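Local atomic coordinates of Cfl (Pectobacterium brasiliense, PDB entry 7A9J), a protein that is a coronafacic acid ligase of the ATP-dependent AMP-binding enzyme family, probably activating carboxylic acids for amide or thioester formation. Residues 228-240 against 245-259. The protein carries 1 engineered substitution. Residues are numbered along the deposited sequence; the frame is centred on the assembly and turned at random.
Sequences KPAILSLVDLISP and ITFAALQKGYSVLLL
Strand 230-233 pairs in parallel with strand 255-257 through hydrogen bonds from Ser255 N to Pro229 O, Ile231 N to Ser255 O and Leu257 N to Ile231 O, the last 2.8 Å long. Residues 245-251 of helix 240-251 run back antiparallel to strand 230-233, the segment axes approaching to 9.4 Å. Past the Leu257 N to Ile231 O bond the chains part, and water bridges them: one molecule joins Ser233 N to Leu257 O, a second Ser233 O to Leu259 N. On the helix-facing side Ile231 carries the packing. Its CG2 meets Ile245 CG2 at 3.7 Å and also lies against the Ala249 methyl, while CG1, anti to the carbonyl carbon (chi1 -88°), sends CD1 obliquely to Tyr254 CD2 (3.6 Å). The tyrosine ring is sandwiched, with Lys252 CB over the centre of one face and Pro229 CB toward the rim of the other. Ala230, Ser255, Leu232 and Leu257 occupy the opposite face of the sheet, where Leu232 crosses Leu259 at about a right angle, CD1 to CD1 3.6 Å; helix 267-274 packs against this side. Further along, Leu237 sets CD1 against Thr246 and CD2 against Leu258 CD2 (4.0 Å); the Thr246 hydroxyl bonds to Ser242 O. A Schellman motif at Gly253 ends the helix and turns the chain into the second strand. Together these elements form a right-handed beta-alpha-beta crossover in the AMP-binding domain; at the N-terminal end of its helix, Pro240 touches the bound indenone carboxylic acid.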
ATOM      1  N   LYS A 228      -0.015 -23.975  -4.114  1.00 63.36           N
ATOM      2  CA  LYS A 228       1.428 -23.938  -3.881  1.00 60.01           C
ATOM      3  C   LYS A 228       2.055 -22.504  -3.826  1.00 34.14           C
ATOM      4  O   LYS A 228       2.958 -22.340  -2.999  1.00 45.79           O
ATOM      5  CB  LYS A 228       2.162 -24.789  -4.924  1.00 60.02           C
ATOM      6  CG  LYS A 228       3.595 -24.336  -5.243  1.00 65.53           C
ATOM      7  CD  LYS A 228       4.634 -25.403  -4.910  1.00 58.08           C
ATOM      8  CE  LYS A 228       4.641 -26.491  -6.001  1.00 62.86           C
ATOM      9  NZ  LYS A 228       5.963 -26.679  -6.676  1.00 69.34           N
ATOM     10  N   PRO A 229       1.621 -21.519  -4.638  1.00 44.36           N
ATOM     11  CA  PRO A 229       2.197 -20.164  -4.495  1.00 37.34           C
ATOM     12  C   PRO A 229       1.963 -19.613  -3.112  1.00 37.45           C
ATOM     13  O   PRO A 229       0.858 -19.721  -2.580  1.00 34.32           O
ATOM     14  CB  PRO A 229       1.439 -19.314  -5.531  1.00 38.40           C
ATOM     15  CG  PRO A 229       0.916 -20.272  -6.505  1.00 44.91           C
ATOM     16  CD  PRO A 229       0.596 -21.528  -5.702  1.00 44.78           C
ATOM     17  N   ALA A 230       3.022 -19.065  -2.521  1.00 32.90           N
ATOM     18  CA  ALA A 230       2.936 -18.281  -1.293  1.00 30.97           C
ATOM     19  C   ALA A 230       3.010 -16.792  -1.639  1.00 32.78           C
ATOM     20  O   ALA A 230       3.853 -16.363  -2.427  1.00 33.05           O
ATOM     21  CB  ALA A 230       4.071 -18.630  -0.321  1.00 34.74           C
ATOM     22  N   ILE A 231       2.151 -16.021  -1.004  1.00 25.04           N
ATOM     23  CA  ILE A 231       1.970 -14.582  -1.246  1.00 24.05           C
ATOM     24  C   ILE A 231       2.564 -13.874  -0.055  1.00 30.44           C
ATOM     25  O   ILE A 231       2.237 -14.209   1.086  1.00 28.16           O
ATOM     26  CB  ILE A 231       0.463 -14.255  -1.417  1.00 28.35           C
ATOM     27  CG1 ILE A 231       0.012 -14.417  -2.867  1.00 33.01           C
ATOM     28  CG2 ILE A 231       0.062 -12.842  -0.895  1.00 30.10           C
ATOM     29  CD1 ILE A 231       0.611 -15.505  -3.619  1.00 30.37           C
ATOM     30  N   LEU A 232       3.404 -12.849  -0.309  1.00 25.17           N
ATOM     31  CA  LEU A 232       3.993 -12.075   0.759  1.00 27.42           C
ATOM     32  C   LEU A 232       3.585 -10.624   0.574  1.00 28.00           C
ATOM     33  O   LEU A 232       3.708 -10.070  -0.535  1.00 26.54           O
ATOM     34  CB  LEU A 232       5.519 -12.165   0.738  1.00 25.94           C
ATOM     35  CG  LEU A 232       6.299 -11.194   1.581  1.00 26.78           C
ATOM     36  CD1 LEU A 232       5.933 -11.399   3.049  1.00 26.92           C
ATOM     37  CD2 LEU A 232       7.854 -11.364   1.315  1.00 29.41           C
ATOM     38  N   SER A 233       3.127  -9.999   1.645  1.00 25.91           N
ATOM     39  CA  SER A 233       2.979  -8.535   1.609  1.00 28.81           C
ATOM     40  C   SER A 233       3.924  -7.921   2.629  1.00 27.91           C
ATOM     41  O   SER A 233       3.846  -8.245   3.826  1.00 30.65           O
ATOM     42  CB  SER A 233       1.535  -8.094   1.895  1.00 30.22           C
ATOM     43  OG  SER A 233       1.507  -6.651   1.943  1.00 31.37           O
ATOM     44  N   LEU A 234       4.806  -7.006   2.157  1.00 25.31           N
ATOM     45  CA  LEU A 234       5.741  -6.374   3.065  1.00 26.04           C
ATOM     46  C   LEU A 234       5.078  -5.255   3.875  1.00 28.22           C
ATOM     47  O   LEU A 234       5.667  -4.796   4.866  1.00 32.43           O
ATOM     48  CB  LEU A 234       6.929  -5.801   2.277  1.00 31.91           C
ATOM     49  CG  LEU A 234       7.702  -6.947   1.604  1.00 29.85           C
ATOM     50  CD1 LEU A 234       8.748  -6.359   0.684  1.00 31.53           C
ATOM     51  CD2 LEU A 234       8.399  -7.825   2.655  1.00 31.76           C
ATOM     52  N   VAL A 235       3.870  -4.852   3.509  1.00 29.01           N
ATOM     53  CA  VAL A 235       3.169  -3.830   4.279  1.00 27.11           C
ATOM     54  C   VAL A 235       2.522  -4.547   5.477  1.00 25.58           C
ATOM     55  O   VAL A 235       2.023  -5.641   5.298  1.00 28.34           O
ATOM     56  CB  VAL A 235       2.111  -3.199   3.387  1.00 29.15           C
ATOM     57  CG1 VAL A 235       1.183  -2.356   4.227  1.00 30.86           C
ATOM     58  CG2 VAL A 235       2.845  -2.321   2.259  1.00 29.57           C
ATOM     59  N   ASP A 236       2.567  -3.949   6.666  1.00 29.38           N
ATOM     60  CA  ASP A 236       1.976  -4.597   7.838  1.00 29.09           C
ATOM     61  C   ASP A 236       0.564  -5.092   7.580  1.00 27.43           C
ATOM     62  O   ASP A 236      -0.267  -4.412   6.963  1.00 27.42           O
ATOM     63  CB  ASP A 236       1.917  -3.647   9.055  1.00 31.00           C
ATOM     64  CG  ASP A 236       3.265  -3.098   9.491  1.00 37.39           C
ATOM     65  OD1 ASP A 236       4.321  -3.727   9.265  1.00 42.55           O
ATOM     66  OD2 ASP A 236       3.248  -2.027  10.121  1.00 41.14           O
ATOM     67  N   LEU A 237       0.261  -6.273   8.173  1.00 26.71           N
ATOM     68  CA  LEU A 237      -1.063  -6.865   8.019  1.00 24.81           C
ATOM     69  C   LEU A 237      -2.150  -6.050   8.713  1.00 24.58           C
ATOM     70  O   LEU A 237      -3.331  -6.225   8.421  1.00 27.51           O
ATOM     71  CB  LEU A 237      -1.030  -8.322   8.582  1.00 25.48           C
ATOM     72  CG  LEU A 237      -2.345  -9.109   8.536  1.00 24.89           C
ATOM     73  CD1 LEU A 237      -2.945  -9.178   7.129  1.00 27.31           C
ATOM     74  CD2 LEU A 237      -1.974 -10.531   9.122  1.00 27.84           C
ATOM     75  N   ILE A 238      -1.772  -5.130   9.587  1.00 25.32           N
ATOM     76  CA  ILE A 238      -2.740  -4.205  10.179  1.00 29.25           C
ATOM     77  C   ILE A 238      -3.147  -3.121   9.185  1.00 32.65           C
ATOM     78  O   ILE A 238      -4.112  -2.403   9.424  1.00 29.43           O
ATOM     79  CB  ILE A 238      -2.119  -3.649  11.471  1.00 31.74           C
ATOM     80  CG1 ILE A 238      -3.180  -3.307  12.546  1.00 31.15           C
ATOM     81  CG2 ILE A 238      -1.309  -2.403  11.201  1.00 30.98           C
ATOM     82  CD1 ILE A 238      -3.969  -4.526  13.113  1.00 32.00           C
ATOM     83  N   SER A 239      -2.471  -3.030   8.069  1.00 25.37           N
ATOM     84  CA  SER A 239      -2.770  -1.925   7.107  1.00 25.27           C
ATOM     85  C   SER A 239      -3.761  -2.398   6.035  1.00 26.78           C
ATOM     86  O   SER A 239      -3.652  -3.514   5.534  1.00 25.87           O
ATOM     87  CB  SER A 239      -1.474  -1.487   6.452  1.00 32.09           C
ATOM     88  OG  SER A 239      -1.724  -0.353   5.611  1.00 38.44           O
ATOM     89  N   PRO A 240      -4.759  -1.625   5.645  1.00 28.26           N
ATOM     90  CA  PRO A 240      -5.804  -2.125   4.714  1.00 28.07           C
ATOM     91  C   PRO A 240      -5.350  -2.807   3.419  1.00 24.59           C
ATOM     92  O   PRO A 240      -5.929  -3.825   3.060  1.00 26.33           O
ATOM     93  CB  PRO A 240      -6.583  -0.828   4.357  1.00 29.45           C
ATOM     94  CG  PRO A 240      -6.589  -0.077   5.612  1.00 29.98           C
ATOM     95  CD  PRO A 240      -5.100  -0.275   6.166  1.00 31.00           C
ATOM     96  N   ILE A 245      -5.091  -7.992   0.496  1.00 23.90           N
ATOM     97  CA  ILE A 245      -4.221  -8.975  -0.160  1.00 20.20           C
ATOM     98  C   ILE A 245      -4.360 -10.320   0.524  1.00 22.35           C
ATOM     99  O   ILE A 245      -4.454 -11.344  -0.142  1.00 23.18           O
ATOM    100  CB  ILE A 245      -2.750  -8.547  -0.100  1.00 21.06           C
ATOM    101  CG1 ILE A 245      -2.528  -7.394  -1.098  1.00 23.73           C
ATOM    102  CG2 ILE A 245      -1.828  -9.703  -0.462  1.00 24.39           C
ATOM    103  CD1 ILE A 245      -1.175  -6.672  -0.829  1.00 24.15           C
ATOM    104  N   THR A 246      -4.388 -10.301   1.844  1.00 22.01           N
ATOM    105  CA  THR A 246      -4.452 -11.562   2.595  1.00 23.81           C
ATOM    106  C   THR A 246      -5.788 -12.287   2.346  1.00 25.75           C
ATOM    107  O   THR A 246      -5.815 -13.495   2.083  1.00 25.15           O
ATOM    108  CB  THR A 246      -4.215 -11.245   4.075  1.00 24.08           C
ATOM    109  OG1 THR A 246      -2.929 -10.645   4.225  1.00 26.74           O
ATOM    110  CG2 THR A 246      -4.303 -12.602   4.963  1.00 26.97           C
ATOM    111  N   PHE A 247      -6.921 -11.580   2.435  1.00 22.66           N
ATOM    112  CA  PHE A 247      -8.193 -12.196   2.140  1.00 25.69           C
ATOM    113  C   PHE A 247      -8.212 -12.726   0.710  1.00 26.10           C
ATOM    114  O   PHE A 247      -8.690 -13.836   0.450  1.00 25.50           O
ATOM    115  CB  PHE A 247      -9.381 -11.227   2.284  1.00 26.23           C
ATOM    116  CG  PHE A 247      -9.626 -10.735   3.687  1.00 26.25           C
ATOM    117  CD1 PHE A 247      -9.433 -11.575   4.822  1.00 25.84           C
ATOM    118  CD2 PHE A 247     -10.197  -9.507   3.877  1.00 26.51           C
ATOM    119  CE1 PHE A 247      -9.713 -11.072   6.091  1.00 31.00           C
ATOM    120  CE2 PHE A 247     -10.460  -9.011   5.150  1.00 27.90           C
ATOM    121  CZ  PHE A 247     -10.274  -9.806   6.261  1.00 27.58           C
ATOM    122  N   ALA A 248      -7.702 -11.925  -0.230  1.00 27.70           N
ATOM    123  CA  ALA A 248      -7.788 -12.323  -1.629  1.00 22.72           C
ATOM    124  C   ALA A 248      -6.918 -13.532  -1.909  1.00 25.32           C
ATOM    125  O   ALA A 248      -7.358 -14.433  -2.631  1.00 26.22           O
ATOM    126  CB  ALA A 248      -7.350 -11.135  -2.547  1.00 23.57           C
ATOM    127  N   ALA A 249      -5.705 -13.575  -1.335  1.00 24.60           N
ATOM    128  CA  ALA A 249      -4.820 -14.713  -1.556  1.00 23.50           C
ATOM    129  C   ALA A 249      -5.438 -15.999  -1.002  1.00 25.73           C
ATOM    130  O   ALA A 249      -5.466 -17.018  -1.670  1.00 27.33           O
ATOM    131  CB  ALA A 249      -3.462 -14.531  -0.858  1.00 24.87           C
ATOM    132  N   LEU A 250      -5.937 -15.940   0.233  1.00 25.88           N
ATOM    133  CA  LEU A 250      -6.557 -17.120   0.842  1.00 25.96           C
ATOM    134  C   LEU A 250      -7.767 -17.571   0.047  1.00 29.47           C
ATOM    135  O   LEU A 250      -7.918 -18.766  -0.201  1.00 29.05           O
ATOM    136  CB  LEU A 250      -6.925 -16.828   2.301  1.00 24.67           C
ATOM    137  CG  LEU A 250      -5.711 -16.556   3.197  1.00 26.04           C
ATOM    138  CD1 LEU A 250      -6.184 -16.070   4.604  1.00 28.57           C
ATOM    139  CD2 LEU A 250      -4.882 -17.839   3.349  1.00 27.08           C
ATOM    140  N   GLN A 251      -8.592 -16.636  -0.430  1.00 27.39           N
ATOM    141  CA  GLN A 251      -9.737 -16.997  -1.273  1.00 29.00           C
ATOM    142  C   GLN A 251      -9.340 -17.594  -2.616  1.00 32.14           C
ATOM    143  O   GLN A 251     -10.053 -18.453  -3.137  1.00 36.87           O
ATOM    144  CB  GLN A 251     -10.622 -15.801  -1.545  1.00 33.04           C
ATOM    145  CG  GLN A 251     -11.402 -15.461  -0.358  1.00 30.73           C
ATOM    146  CD  GLN A 251     -12.313 -14.228  -0.664  1.00 33.25           C
ATOM    147  OE1 GLN A 251     -12.843 -14.054  -1.793  1.00 37.88           O
ATOM    148  NE2 GLN A 251     -12.448 -13.401   0.307  1.00 29.05           N
ATOM    149  N   LYS A 252      -8.173 -17.260  -3.123  1.00 29.33           N
ATOM    150  CA  LYS A 252      -7.662 -17.959  -4.311  1.00 29.95           C
ATOM    151  C   LYS A 252      -6.951 -19.269  -3.968  1.00 31.88           C
ATOM    152  O   LYS A 252      -6.475 -19.966  -4.882  1.00 32.98           O
ATOM    153  CB  LYS A 252      -6.709 -16.995  -5.046  1.00 27.34           C
ATOM    154  CG  LYS A 252      -7.466 -15.799  -5.635  1.00 32.64           C
ATOM    155  CD  LYS A 252      -6.582 -14.801  -6.510  1.00 34.23           C
ATOM    156  CE  LYS A 252      -6.324 -15.428  -7.834  1.00 43.42           C
ATOM    157  NZ  LYS A 252      -5.705 -14.450  -8.643  1.00 39.33           N
ATOM    158  N   GLY A 253      -6.871 -19.621  -2.690  1.00 30.25           N
ATOM    159  CA  GLY A 253      -6.230 -20.855  -2.249  1.00 33.79           C
ATOM    160  C   GLY A 253      -4.723 -20.797  -2.136  1.00 33.27           C
ATOM    161  O   GLY A 253      -4.089 -21.855  -1.960  1.00 32.80           O
ATOM    162  N   TYR A 254      -4.133 -19.603  -2.188  1.00 28.83           N
ATOM    163  CA  TYR A 254      -2.702 -19.450  -1.987  1.00 28.22           C
ATOM    164  C   TYR A 254      -2.380 -19.413  -0.508  1.00 30.50           C
ATOM    165  O   TYR A 254      -3.240 -19.088   0.317  1.00 36.45           O
ATOM    166  CB  TYR A 254      -2.246 -18.128  -2.616  1.00 27.52           C
ATOM    167  CG  TYR A 254      -2.574 -17.945  -4.086  1.00 31.69           C
ATOM    168  CD1 TYR A 254      -2.728 -19.041  -4.916  1.00 33.69           C
ATOM    169  CD2 TYR A 254      -2.673 -16.635  -4.633  1.00 29.82           C
ATOM    170  CE1 TYR A 254      -3.016 -18.870  -6.277  1.00 39.47           C
ATOM    171  CE2 TYR A 254      -2.985 -16.441  -5.991  1.00 34.63           C
ATOM    172  CZ  TYR A 254      -3.117 -17.575  -6.795  1.00 42.00           C
ATOM    173  OH  TYR A 254      -3.408 -17.441  -8.136  1.00 40.86           O
ATOM    174  N   SER A 255      -1.136 -19.765  -0.150  1.00 27.76           N
ATOM    175  CA  SER A 255      -0.734 -19.521   1.222  1.00 28.79           C
ATOM    176  C   SER A 255      -0.234 -18.095   1.333  1.00 31.10           C
ATOM    177  O   SER A 255       0.127 -17.461   0.341  1.00 31.65           O
ATOM    178  CB  SER A 255       0.350 -20.483   1.716  1.00 34.75           C
ATOM    179  OG  SER A 255       1.524 -20.323   0.945  1.00 36.77           O
ATOM    180  N   VAL A 256      -0.229 -17.588   2.557  1.00 27.36           N
ATOM    181  CA  VAL A 256       0.257 -16.246   2.850  1.00 27.18           C
ATOM    182  C   VAL A 256       1.459 -16.394   3.773  1.00 35.55           C
ATOM    183  O   VAL A 256       1.395 -17.090   4.800  1.00 32.27           O
ATOM    184  CB  VAL A 256      -0.830 -15.375   3.509  1.00 27.19           C
ATOM    185  CG1 VAL A 256      -0.250 -14.010   3.991  1.00 30.04           C
ATOM    186  CG2 VAL A 256      -2.021 -15.187   2.561  1.00 25.70           C
ATOM    187  N   LEU A 257       2.543 -15.740   3.415  1.00 28.71           N
ATOM    188  CA  LEU A 257       3.769 -15.703   4.208  1.00 26.95           C
ATOM    189  C   LEU A 257       3.754 -14.458   5.054  1.00 31.67           C
ATOM    190  O   LEU A 257       3.626 -13.357   4.507  1.00 30.36           O
ATOM    191  CB  LEU A 257       5.000 -15.699   3.299  1.00 30.08           C
ATOM    192  CG  LEU A 257       6.350 -15.456   3.995  1.00 28.62           C
ATOM    193  CD1 LEU A 257       6.735 -16.633   4.954  1.00 33.26           C
ATOM    194  CD2 LEU A 257       7.428 -15.275   2.854  1.00 36.54           C
ATOM    195  N   LEU A 258       3.859 -14.626   6.381  1.00 30.64           N
ATOM    196  CA  LEU A 258       3.941 -13.503   7.303  1.00 31.60           C
ATOM    197  C   LEU A 258       5.350 -13.330   7.848  1.00 31.33           C
ATOM    198  O   LEU A 258       5.958 -14.271   8.358  1.00 37.41           O
ATOM    199  CB  LEU A 258       2.968 -13.667   8.473  1.00 30.86           C
ATOM    200  CG  LEU A 258       1.497 -13.637   8.053  1.00 31.13           C
ATOM    201  CD1 LEU A 258       0.647 -13.743   9.368  1.00 30.24           C
ATOM    202  CD2 LEU A 258       1.106 -12.348   7.323  1.00 31.98           C
ATOM    203  N   LEU A 259       5.862 -12.091   7.749  1.00 31.14           N
ATOM    204  CA  LEU A 259       7.179 -11.748   8.273  1.00 31.63           C
ATOM    205  C   LEU A 259       7.107 -10.755   9.430  1.00 33.67           C
ATOM    206  O   LEU A 259       6.307  -9.816   9.419  1.00 41.10           O
ATOM    207  CB  LEU A 259       8.011 -11.116   7.154  1.00 32.75           C
ATOM    208  CG  LEU A 259       8.143 -11.987   5.906  1.00 31.48           C
ATOM    209  CD1 LEU A 259       9.034 -11.233   4.869  1.00 30.39           C
ATOM    210  CD2 LEU A 259       8.755 -13.346   6.301  1.00 35.65           C
TER
HETATM  211  O   HOH W   1       2.258 -11.073   4.096  1.00 28.08           O
HETATM  212  O   HOH W   2       4.273 -10.183   6.186  1.00 30.94           O